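Local coordinates for 3,6-diketocamphane 1,6-monooxygenase (Pseudomonas putida, PDB 4UWM), which catalyses the FMNH2-dependent Baeyer-Villiger oxygenation of bornane-2,5-dione to a lactone in (-)-camphor degradation, working as a homodimer of the bacterial luciferase family, at residues I43-S48 and M76-P81; I107-Y112 and N138-V143; S222-L227 and D296-D301. All blocks are in the same frame, centred on the assembly; numbering follows the deposited sequence. Where two conformers were deposited one is given.

Interaction 1. Residues I43-S48 and M76-P81. With FMN (flavin mononucleotide), chain C.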
loop_
_atom_site.group_PDB
_atom_site.type_symbol
_atom_site.label_atom_id
_atom_site.label_comp_id
_atom_site.label_asym_id
_atom_site.label_seq_id
_atom_site.Cartn_x
_atom_site.Cartn_y
_atom_site.Cartn_z
ATOM N N ILE A 43 -12.779 3.636 2.174
ATOM C CA ILE A 43 -11.741 4.688 2.088
ATOM C C ILE A 43 -11.509 5.045 0.643
ATOM O O ILE A 43 -11.180 4.163 -0.162
ATOM C CB ILE A 43 -10.430 4.257 2.784
ATOM C CG1 ILE A 43 -10.746 3.807 4.211
ATOM C CG2 ILE A 43 -9.386 5.394 2.749
ATOM C CD1 ILE A 43 -9.698 2.983 4.911
ATOM N N SER A 44 -11.675 6.321 0.314
ATOM C CA SER A 44 -11.589 6.773 -1.074
ATOM C C SER A 44 -10.152 7.020 -1.555
ATOM O O SER A 44 -9.213 6.980 -0.772
ATOM C CB SER A 44 -12.463 8.005 -1.319
ATOM O OG SER A 44 -13.817 7.725 -1.001
ATOM N N GLU A 45 -10.026 7.284 -2.855
ATOM C CA GLU A 45 -8.745 7.440 -3.543
ATOM C C GLU A 45 -8.755 8.642 -4.478
ATOM O O GLU A 45 -9.591 8.717 -5.406
ATOM C CB GLU A 45 -8.436 6.140 -4.328
ATOM C CG GLU A 45 -7.178 6.170 -5.208
ATOM C CD GLU A 45 -6.945 4.817 -5.898
ATOM O OE1 GLU A 45 -6.829 3.806 -5.185
ATOM O OE2 GLU A 45 -6.916 4.754 -7.147
ATOM N N HIS A 46 -7.841 9.587 -4.240
ATOM C CA HIS A 46 -7.679 10.769 -5.094
ATOM C C HIS A 46 -6.207 11.143 -5.106
ATOM O O HIS A 46 -5.589 11.166 -4.045
ATOM C CB HIS A 46 -8.445 11.978 -4.548
ATOM C CG HIS A 46 -9.906 11.743 -4.322
ATOM N ND1 HIS A 46 -10.393 10.999 -3.262
ATOM C CD2 HIS A 46 -10.995 12.208 -4.990
ATOM C CE1 HIS A 46 -11.718 10.997 -3.305
ATOM N NE2 HIS A 46 -12.103 11.709 -4.354
ATOM N N ALA A 47 -5.676 11.475 -6.282
ATOM C CA ALA A 47 -4.282 11.923 -6.434
ATOM C C ALA A 47 -4.142 13.434 -6.615
ATOM O O ALA A 47 -3.041 13.964 -6.468
ATOM C CB ALA A 47 -3.621 11.192 -7.607
ATOM N N SER A 48 -5.241 14.136 -6.920
ATOM C CA SER A 48 -5.134 15.586 -7.251
ATOM C C SER A 48 -5.865 16.561 -6.323
ATOM O O SER A 48 -5.775 17.779 -6.535
ATOM C CB SER A 48 -5.616 15.828 -8.697
ATOM O OG SER A 48 -6.994 15.502 -8.796
ATOM N N MET A 76 -12.802 2.641 -1.883
ATOM C CA MET A 76 -14.031 3.123 -2.511
ATOM C C MET A 76 -13.798 4.442 -3.240
ATOM O O MET A 76 -14.165 5.529 -2.740
ATOM C CB MET A 76 -15.145 3.267 -1.462
ATOM C CG MET A 76 -16.538 3.520 -2.045
ATOM S SD MET A 76 -17.057 2.168 -3.123
ATOM C CE MET A 76 -17.113 0.819 -1.931
ATOM N N ALA A 77 -13.201 4.388 -4.432
ATOM C CA ALA A 77 -12.863 3.151 -5.168
ATOM C C ALA A 77 -11.417 3.159 -5.653
ATOM O O ALA A 77 -10.840 4.229 -5.909
ATOM C CB ALA A 77 -13.777 3.054 -6.386
ATOM N N HIS A 78 -10.833 1.981 -5.853
ATOM C CA HIS A 78 -9.615 1.941 -6.678
ATOM C C HIS A 78 -9.949 2.396 -8.090
ATOM O O HIS A 78 -10.927 1.928 -8.687
ATOM C CB HIS A 78 -9.027 0.525 -6.721
ATOM C CG HIS A 78 -8.254 0.141 -5.504
ATOM N ND1 HIS A 78 -7.322 0.975 -4.916
ATOM C CD2 HIS A 78 -8.215 -1.020 -4.806
ATOM C CE1 HIS A 78 -6.770 0.346 -3.883
ATOM N NE2 HIS A 78 -7.310 -0.856 -3.781
ATOM N N LEU A 79 -9.164 3.320 -8.614
ATOM C CA LEU A 79 -9.393 3.841 -9.950
ATOM C C LEU A 79 -8.590 2.964 -10.934
ATOM O O LEU A 79 -7.388 3.136 -11.114
ATOM C CB LEU A 79 -9.013 5.325 -10.044
ATOM C CG LEU A 79 -9.754 6.187 -8.989
ATOM C CD1 LEU A 79 -9.416 7.654 -9.137
ATOM C CD2 LEU A 79 -11.275 5.983 -9.110
ATOM N N LEU A 80 -9.281 2.007 -11.533
ATOM C CA LEU A 80 -8.637 1.004 -12.424
ATOM C C LEU A 80 -7.810 1.548 -13.571
ATOM O O LEU A 80 -6.788 0.949 -13.900
ATOM C CB LEU A 80 -9.648 -0.029 -12.910
ATOM C CG LEU A 80 -10.506 -0.737 -11.859
ATOM C CD1 LEU A 80 -11.217 -1.933 -12.481
ATOM C CD2 LEU A 80 -9.715 -1.175 -10.640
ATOM N N PRO A 81 -8.210 2.690 -14.176
ATOM C CA PRO A 81 -7.369 3.225 -15.261
ATOM C C PRO A 81 -5.968 3.705 -14.844
ATOM O O PRO A 81 -5.119 3.949 -15.702
ATOM C CB PRO A 81 -8.198 4.391 -15.799
ATOM C CG PRO A 81 -9.609 4.085 -15.396
ATOM C CD PRO A 81 -9.464 3.455 -14.042
HETATM N N1 FMN C . -16.941 7.921 -6.237
HETATM C C2 FMN C . -16.358 6.896 -5.550
HETATM O O2 FMN C . -15.892 5.922 -6.179
HETATM N N3 FMN C . -16.264 6.880 -4.208
HETATM C C4 FMN C . -16.739 7.875 -3.448
HETATM O O4 FMN C . -16.628 7.808 -2.206
HETATM C C4A FMN C . -17.391 9.039 -4.112
HETATM N N5 FMN C . -17.889 10.086 -3.415
HETATM C C5A FMN C . -18.479 11.137 -4.037
HETATM C C6 FMN C . -18.987 12.199 -3.284
HETATM C C7 FMN C . -19.597 13.288 -3.907
HETATM C C7M FMN C . -20.139 14.424 -3.075
HETATM C C8 FMN C . -19.703 13.310 -5.395
HETATM C C8M FMN C . -20.349 14.458 -6.121
HETATM C C9 FMN C . -19.198 12.253 -6.148
HETATM C C9A FMN C . -18.590 11.161 -5.531
HETATM N N10 FMN C . -18.078 10.078 -6.293
HETATM C C10 FMN C . -17.466 9.001 -5.600
HETATM C "C1'" FMN C . -18.159 10.091 -7.766
HETATM C "C2'" FMN C . -19.361 9.312 -8.276
HETATM O "O2'" FMN C . -19.389 8.051 -7.610
HETATM C "C3'" FMN C . -19.269 9.094 -9.784
HETATM O "O3'" FMN C . -19.979 10.153 -10.441
HETATM C "C4'" FMN C . -19.828 7.723 -10.172
HETATM O "O4'" FMN C . -18.860 6.700 -9.903
HETATM C "C5'" FMN C . -20.276 7.641 -11.627
HETATM O "O5'" FMN C . -21.673 7.903 -11.605
HETATM P P FMN C . -22.658 7.614 -12.833
HETATM O O1P FMN C . -22.210 6.346 -13.488
HETATM O O2P FMN C . -23.958 7.485 -12.096
HETATM O O3P FMN C . -22.518 8.845 -13.683
HETATM O O HOH W 1 -11.962 7.055 -5.434
#
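Glu45 spends both carboxylate oxygens on 76-81. His78 ND1 donates to Glu45 OE1 (2.9 Å), met on its syn side and close to the imidazole plane, although ring and carboxylate planes are 50° apart; Leu79 N reaches Glu45 OE2 (3.0 Å) from above the carboxylate plane. The extended Glu45 chain, with CG anti to the backbone N (chi1 175°), carries the carboxylate across to this pair. The bond probably fixes the rotation of the imidazole. Nearer the flavin, Met76 N donates to Ile43 O (2.8 Å), and FMN N3 donates to Met76 O (2.9 Å). In one of two deposited conformers, Ser44 OG lies 2.8 Å from Met76 O and 3.1 Å from FMN O4, within bonding reach of both, though its one proton serves only one at a time. A water accepts from Glu45 N and Ala77 N. Packing is secondary: Glu45 CB rests on Ala77 O (3.5 Å), and Leu79 runs antiparallel alongside the glutamate, its CB near OE2. The Met76-Ala77 peptide is cis, and the strand is interrupted there. These strand ends hold the pyrimidine edge, one part of the FMN site at this luciferase-family TIM barrel's mouth.

Interaction 2. Residues I107-Y112 and N138-V143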
loop_
_atom_site.group_PDB
_atom_site.type_symbol
_atom_site.label_atom_id
_atom_site.label_comp_id
_atom_site.label_asym_id
_atom_site.label_seq_id
_atom_site.Cartn_x
_atom_site.Cartn_y
_atom_site.Cartn_z
ATOM N N ILE A 107 -14.558 -0.420 -7.282
ATOM C CA ILE A 107 -13.844 -0.027 -8.520
ATOM C C ILE A 107 -14.485 1.182 -9.171
ATOM O O ILE A 107 -15.674 1.404 -9.004
ATOM C CB ILE A 107 -13.778 -1.186 -9.542
ATOM C CG1 ILE A 107 -15.191 -1.535 -10.069
ATOM C CG2 ILE A 107 -13.092 -2.389 -8.918
ATOM C CD1 ILE A 107 -15.189 -2.459 -11.283
ATOM N N GLY A 108 -13.707 1.987 -9.885
ATOM C CA GLY A 108 -14.276 3.109 -10.608
ATOM C C GLY A 108 -13.329 3.661 -11.636
ATOM O O GLY A 108 -12.188 3.215 -11.729
ATOM N N ALA A 109 -13.809 4.646 -12.394
ATOM C CA ALA A 109 -13.077 5.264 -13.499
ATOM C C ALA A 109 -12.281 6.464 -13.058
ATOM O O ALA A 109 -11.229 6.747 -13.618
ATOM C CB ALA A 109 -14.053 5.697 -14.599
ATOM N N GLY A 110 -12.817 7.205 -12.086
ATOM C CA GLY A 110 -12.231 8.482 -11.663
ATOM C C GLY A 110 -12.939 9.672 -12.317
ATOM O O GLY A 110 -13.035 9.754 -13.544
ATOM N N ALA A 111 -13.383 10.603 -11.487
ATOM C CA ALA A 111 -14.150 11.777 -11.908
ATOM C C ALA A 111 -13.328 13.061 -11.951
ATOM O O ALA A 111 -13.882 14.130 -12.188
ATOM C CB ALA A 111 -15.341 11.955 -10.970
ATOM N N TYR A 112 -12.013 12.974 -11.737
ATOM C CA TYR A 112 -11.172 14.172 -11.696
ATOM C C TYR A 112 -10.174 14.173 -12.859
ATOM O O TYR A 112 -9.191 13.423 -12.839
ATOM C CB TYR A 112 -10.459 14.295 -10.330
ATOM C CG TYR A 112 -11.451 14.550 -9.213
ATOM C CD1 TYR A 112 -12.086 13.496 -8.558
ATOM C CD2 TYR A 112 -11.805 15.855 -8.860
ATOM C CE1 TYR A 112 -13.009 13.733 -7.553
ATOM C CE2 TYR A 112 -12.721 16.104 -7.857
ATOM C CZ TYR A 112 -13.324 15.048 -7.213
ATOM O OH TYR A 112 -14.246 15.300 -6.215
ATOM N N ASN A 138 -10.545 5.919 -23.437
ATOM C CA ASN A 138 -11.848 5.919 -22.794
ATOM C C ASN A 138 -11.782 5.291 -21.397
ATOM O O ASN A 138 -11.511 4.093 -21.259
ATOM C CB ASN A 138 -12.850 5.165 -23.654
ATOM C CG ASN A 138 -14.245 5.199 -23.080
ATOM O OD1 ASN A 138 -14.615 4.366 -22.258
ATOM N ND2 ASN A 138 -15.036 6.170 -23.520
ATOM N N LEU A 139 -12.070 6.082 -20.365
ATOM C CA LEU A 139 -11.928 5.607 -18.977
ATOM C C LEU A 139 -12.787 4.383 -18.671
ATOM O O LEU A 139 -12.311 3.453 -18.045
ATOM C CB LEU A 139 -12.190 6.723 -17.957
ATOM C CG LEU A 139 -11.153 7.861 -17.922
ATOM C CD1 LEU A 139 -11.706 9.069 -17.187
ATOM C CD2 LEU A 139 -9.831 7.425 -17.305
ATOM N N ASN A 140 -14.036 4.359 -19.130
ATOM C CA ASN A 140 -14.918 3.198 -18.871
ATOM C C ASN A 140 -14.448 1.909 -19.551
ATOM O O ASN A 140 -14.577 0.820 -18.981
ATOM C CB ASN A 140 -16.378 3.517 -19.231
ATOM C CG ASN A 140 -16.997 4.562 -18.303
ATOM O OD1 ASN A 140 -16.744 4.591 -17.085
ATOM N ND2 ASN A 140 -17.810 5.426 -18.873
ATOM N N ASP A 141 -13.904 2.035 -20.761
ATOM C CA ASP A 141 -13.298 0.893 -21.455
ATOM C C ASP A 141 -12.059 0.400 -20.691
ATOM O O ASP A 141 -11.833 -0.807 -20.572
ATOM C CB ASP A 141 -12.867 1.269 -22.873
ATOM C CG ASP A 141 -14.041 1.527 -23.810
ATOM O OD1 ASP A 141 -15.182 1.123 -23.493
ATOM O OD2 ASP A 141 -13.804 2.129 -24.886
ATOM N N MET A 142 -11.265 1.348 -20.188
ATOM C CA MET A 142 -10.144 1.031 -19.288
ATOM C C MET A 142 -10.595 0.246 -18.058
ATOM O O MET A 142 -9.978 -0.772 -17.724
ATOM C CB MET A 142 -9.349 2.285 -18.907
ATOM C CG MET A 142 -8.694 2.919 -20.098
ATOM S SD MET A 142 -7.770 4.419 -19.772
ATOM C CE MET A 142 -6.190 3.756 -19.239
ATOM N N VAL A 143 -11.683 0.679 -17.412
ATOM C CA VAL A 143 -12.248 -0.067 -16.270
ATOM C C VAL A 143 -12.602 -1.497 -16.644
ATOM O O VAL A 143 -12.291 -2.437 -15.909
ATOM C CB VAL A 143 -13.466 0.658 -15.612
ATOM C CG1 VAL A 143 -14.174 -0.220 -14.590
ATOM C CG2 VAL A 143 -13.050 1.988 -14.987
#
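The amide of Asn140 meets Ala109 through its oxygen: Ala109 CB lies beyond OD1 at 3.8 Å, tilted out of the amide plane. The other flat group is the Gly108-Ala109 peptide, where Val143 CG2 sits over one face, 3.6 Å from Gly108 O. Here the C-terminal end of barrel strand 105-108 and the loop after it lean on the first turn of helix 139-155, a strand-helix contact of the TIM barrel. No hydrogen bond crosses it; it holds by apolar touch. Val143 and Ala109 carry most of the contact: Val143 CG1 stands anti to the backbone N (chi1 171°), which sends CG1 to Ile107 CD1 (4.1 Å) while CG2 covers the peptide and Ala109 CB (3.9 Å). The same methyl of Ala109 meets Leu139 CB at 4.0 Å, roughly at right angles to its contact with Val143. The two Leu139 methyls each face a backbone oxygen, CD1 Gly110 O (3.9 Å) and CD2 Ala109 O. At Gly110 phi is +98°, and any CB would be jammed against the preceding carbonyl oxygen. Leu139 also touches Pro81 and Ile121, whereas Asn140 sits at the exposed margin. The helix start is fixed by its own N-cap: Asn138 OD1 accepts from Asp141 N (2.9 Å), with the donor in the carbonyl plane and an N-H...O angle of 156°.

Interaction 3. Residues S222-L227 and D296-D301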
loop_
_atom_site.group_PDB
_atom_site.type_symbol
_atom_site.label_atom_id
_atom_site.label_comp_id
_atom_site.label_asym_id
_atom_site.label_seq_id
_atom_site.Cartn_x
_atom_site.Cartn_y
_atom_site.Cartn_z
ATOM N N SER A 222 -24.684 4.342 -3.195
ATOM C CA SER A 222 -25.241 5.609 -3.640
ATOM C C SER A 222 -24.893 6.711 -2.650
ATOM O O SER A 222 -24.861 6.479 -1.443
ATOM C CB SER A 222 -26.776 5.515 -3.750
ATOM O OG SER A 222 -27.199 4.491 -4.645
ATOM N N ILE A 223 -24.624 7.899 -3.172
ATOM C CA ILE A 223 -24.499 9.091 -2.341
ATOM C C ILE A 223 -25.884 9.740 -2.292
ATOM O O ILE A 223 -26.462 10.048 -3.331
ATOM C CB ILE A 223 -23.473 10.098 -2.911
ATOM C CG1 ILE A 223 -22.156 9.409 -3.335
ATOM C CG2 ILE A 223 -23.236 11.237 -1.925
ATOM C CD1 ILE A 223 -21.297 8.837 -2.217
ATOM N N PHE A 224 -26.432 9.932 -1.092
ATOM C CA PHE A 224 -27.802 10.462 -1.011
ATOM C C PHE A 224 -27.880 11.859 -1.577
ATOM O O PHE A 224 -27.166 12.757 -1.123
ATOM C CB PHE A 224 -28.374 10.452 0.399
ATOM C CG PHE A 224 -29.805 10.930 0.464
ATOM C CD1 PHE A 224 -30.832 10.158 -0.073
ATOM C CD2 PHE A 224 -30.123 12.147 1.055
ATOM C CE1 PHE A 224 -32.152 10.589 -0.015
ATOM C CE2 PHE A 224 -31.440 12.588 1.110
ATOM C CZ PHE A 224 -32.454 11.809 0.576
ATOM N N SER A 225 -28.739 12.026 -2.580
ATOM C CA SER A 225 -28.873 13.297 -3.279
ATOM C C SER A 225 -30.337 13.708 -3.489
ATOM O O SER A 225 -30.623 14.589 -4.297
ATOM C CB SER A 225 -28.111 13.253 -4.612
ATOM O OG SER A 225 -28.805 12.487 -5.577
ATOM N N GLY A 226 -31.248 13.077 -2.743
ATOM C CA GLY A 226 -32.691 13.310 -2.891
ATOM C C GLY A 226 -33.472 12.016 -3.083
ATOM O O GLY A 226 -32.905 10.995 -3.495
ATOM N N LEU A 227 -34.773 12.058 -2.787
ATOM C CA LEU A 227 -35.633 10.866 -2.819
ATOM C C LEU A 227 -35.780 10.257 -4.213
ATOM O O LEU A 227 -35.775 9.034 -4.365
ATOM C CB LEU A 227 -37.024 11.178 -2.250
ATOM C CG LEU A 227 -37.192 11.589 -0.782
ATOM C CD1 LEU A 227 -38.628 12.031 -0.524
ATOM C CD2 LEU A 227 -36.807 10.455 0.157
ATOM N N ASP A 296 -30.564 20.352 -6.085
ATOM C CA ASP A 296 -31.885 20.420 -6.718
ATOM C C ASP A 296 -32.832 19.319 -6.257
ATOM O O ASP A 296 -34.025 19.560 -6.077
ATOM C CB ASP A 296 -31.752 20.393 -8.238
ATOM C CG ASP A 296 -31.228 21.700 -8.806
ATOM O OD1 ASP A 296 -30.840 22.598 -8.034
ATOM O OD2 ASP A 296 -31.198 21.832 -10.044
ATOM N N GLY A 297 -32.305 18.112 -6.070
ATOM C CA GLY A 297 -33.082 17.012 -5.509
ATOM C C GLY A 297 -33.545 17.327 -4.099
ATOM O O GLY A 297 -34.694 17.054 -3.738
ATOM N N TYR A 298 -32.651 17.910 -3.299
ATOM C CA TYR A 298 -32.987 18.299 -1.926
ATOM C C TYR A 298 -34.042 19.418 -1.913
ATOM O O TYR A 298 -34.952 19.401 -1.092
ATOM C CB TYR A 298 -31.753 18.790 -1.165
ATOM C CG TYR A 298 -30.553 17.857 -1.104
ATOM C CD1 TYR A 298 -30.694 16.500 -0.792
ATOM C CD2 TYR A 298 -29.260 18.359 -1.306
ATOM C CE1 TYR A 298 -29.578 15.670 -0.718
ATOM C CE2 TYR A 298 -28.144 17.542 -1.232
ATOM C CZ TYR A 298 -28.310 16.203 -0.942
ATOM O OH TYR A 298 -27.192 15.413 -0.873
ATOM N N ALA A 299 -33.882 20.387 -2.816
ATOM C CA ALA A 299 -34.795 21.518 -2.946
ATOM C C ALA A 299 -36.176 21.050 -3.401
ATOM O O ALA A 299 -37.194 21.419 -2.803
ATOM C CB ALA A 299 -34.231 22.544 -3.913
ATOM N N LYS A 300 -36.195 20.220 -4.444
ATOM C CA LYS A 300 -37.422 19.600 -4.928
ATOM C C LYS A 300 -38.136 18.894 -3.785
ATOM O O LYS A 300 -39.338 19.057 -3.613
ATOM C CB LYS A 300 -37.130 18.609 -6.060
ATOM C CG LYS A 300 -38.230 18.521 -7.110
ATOM C CD LYS A 300 -38.638 17.083 -7.404
ATOM C CE LYS A 300 -39.475 16.511 -6.266
ATOM N NZ LYS A 300 -40.202 15.275 -6.653
ATOM N N ASP A 301 -37.383 18.135 -2.991
ATOM C CA ASP A 301 -37.944 17.351 -1.887
ATOM C C ASP A 301 -38.635 18.194 -0.823
ATOM O O ASP A 301 -39.688 17.811 -0.326
ATOM C CB ASP A 301 -36.866 16.481 -1.226
ATOM C CG ASP A 301 -36.538 15.231 -2.032
ATOM O OD1 ASP A 301 -37.301 14.874 -2.954
ATOM O OD2 ASP A 301 -35.513 14.591 -1.734
HETATM O O HOH W 2 -29.967 17.244 -4.450
#
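The Tyr298 hydroxyl donates to Phe224 O (2.7 Å), and the contact is tightly packed around this bond and at two glycines. Tyr298 CG stands anti to its carbonyl carbon (chi1 -55°), which lays the phenol along the 224-226 backbone with CE1 only 3.5 Å from Ser225 C; CE1 also meets Phe224 CD2 obliquely. Gly226 N sits 3.6 Å above the centre of the Phe224 ring, whose side chain packs on Leu334 and Val255. At Gly297 a CB would clash with Ser225 O, and at Gly226 it would press on Gly297 CA and be jammed against the carbonyl oxygen of Ser225. One water completes the seam, donating to Ser225 O (2.7 Å) and accepting from Tyr298 N (3.0 Å), while lying over one face of the Tyr298 ring toward its rim. A leucine in place of Tyr298 would probably leave Phe224 O without its hydroxyl donor and open a gap against the Ser225 backbone. Asp301 marks the partly exposed margin, still firmly bonded: its OD2 takes Leu227 N (2.8 Å) on the syn lone pair, and Leu227 CG lies against the same oxygen. This carboxylate faces the N-terminus of helix 227-244, whose N-cap, Gly226, has no side chain; the helix dipole would probably favour its charge. The loose side is at exposed Asp296 and Lys300, which do not touch 222-227, though Lys300 salt-bridges Asp228. Segment 222-227 is a beta-alpha loop at the TIM barrel's C-terminal mouth, between strand 219-223, whose Ile223 touches FMN, and helix 227-244, with helix 296-302 packed against it.

How the interactions relate
Along the chain interactions 1, 2 and 3 follow in series, each closing before the next opens, and all reach the same parallel barrel sheet. Interactions 1 and 2 have centres about 10 Å apart and touch: strands 72-79 and 105-108 are neighbours, with probable hydrogen bonds from Gly108 N to His78 O and from Leu80 N to Gly108 O. Interaction 3 lies farther round, its centre about 24 Å from interaction 1 and about 25 Å from interaction 2; strand 198-202 separates strand 105-108 from strand 219-223. FMN lies between interactions 1 and 3: interaction 1 binds its pyrimidine edge, Ile223 of interaction 3 touches it, and interaction 2 ties the neighbouring strand end to helix 139-155.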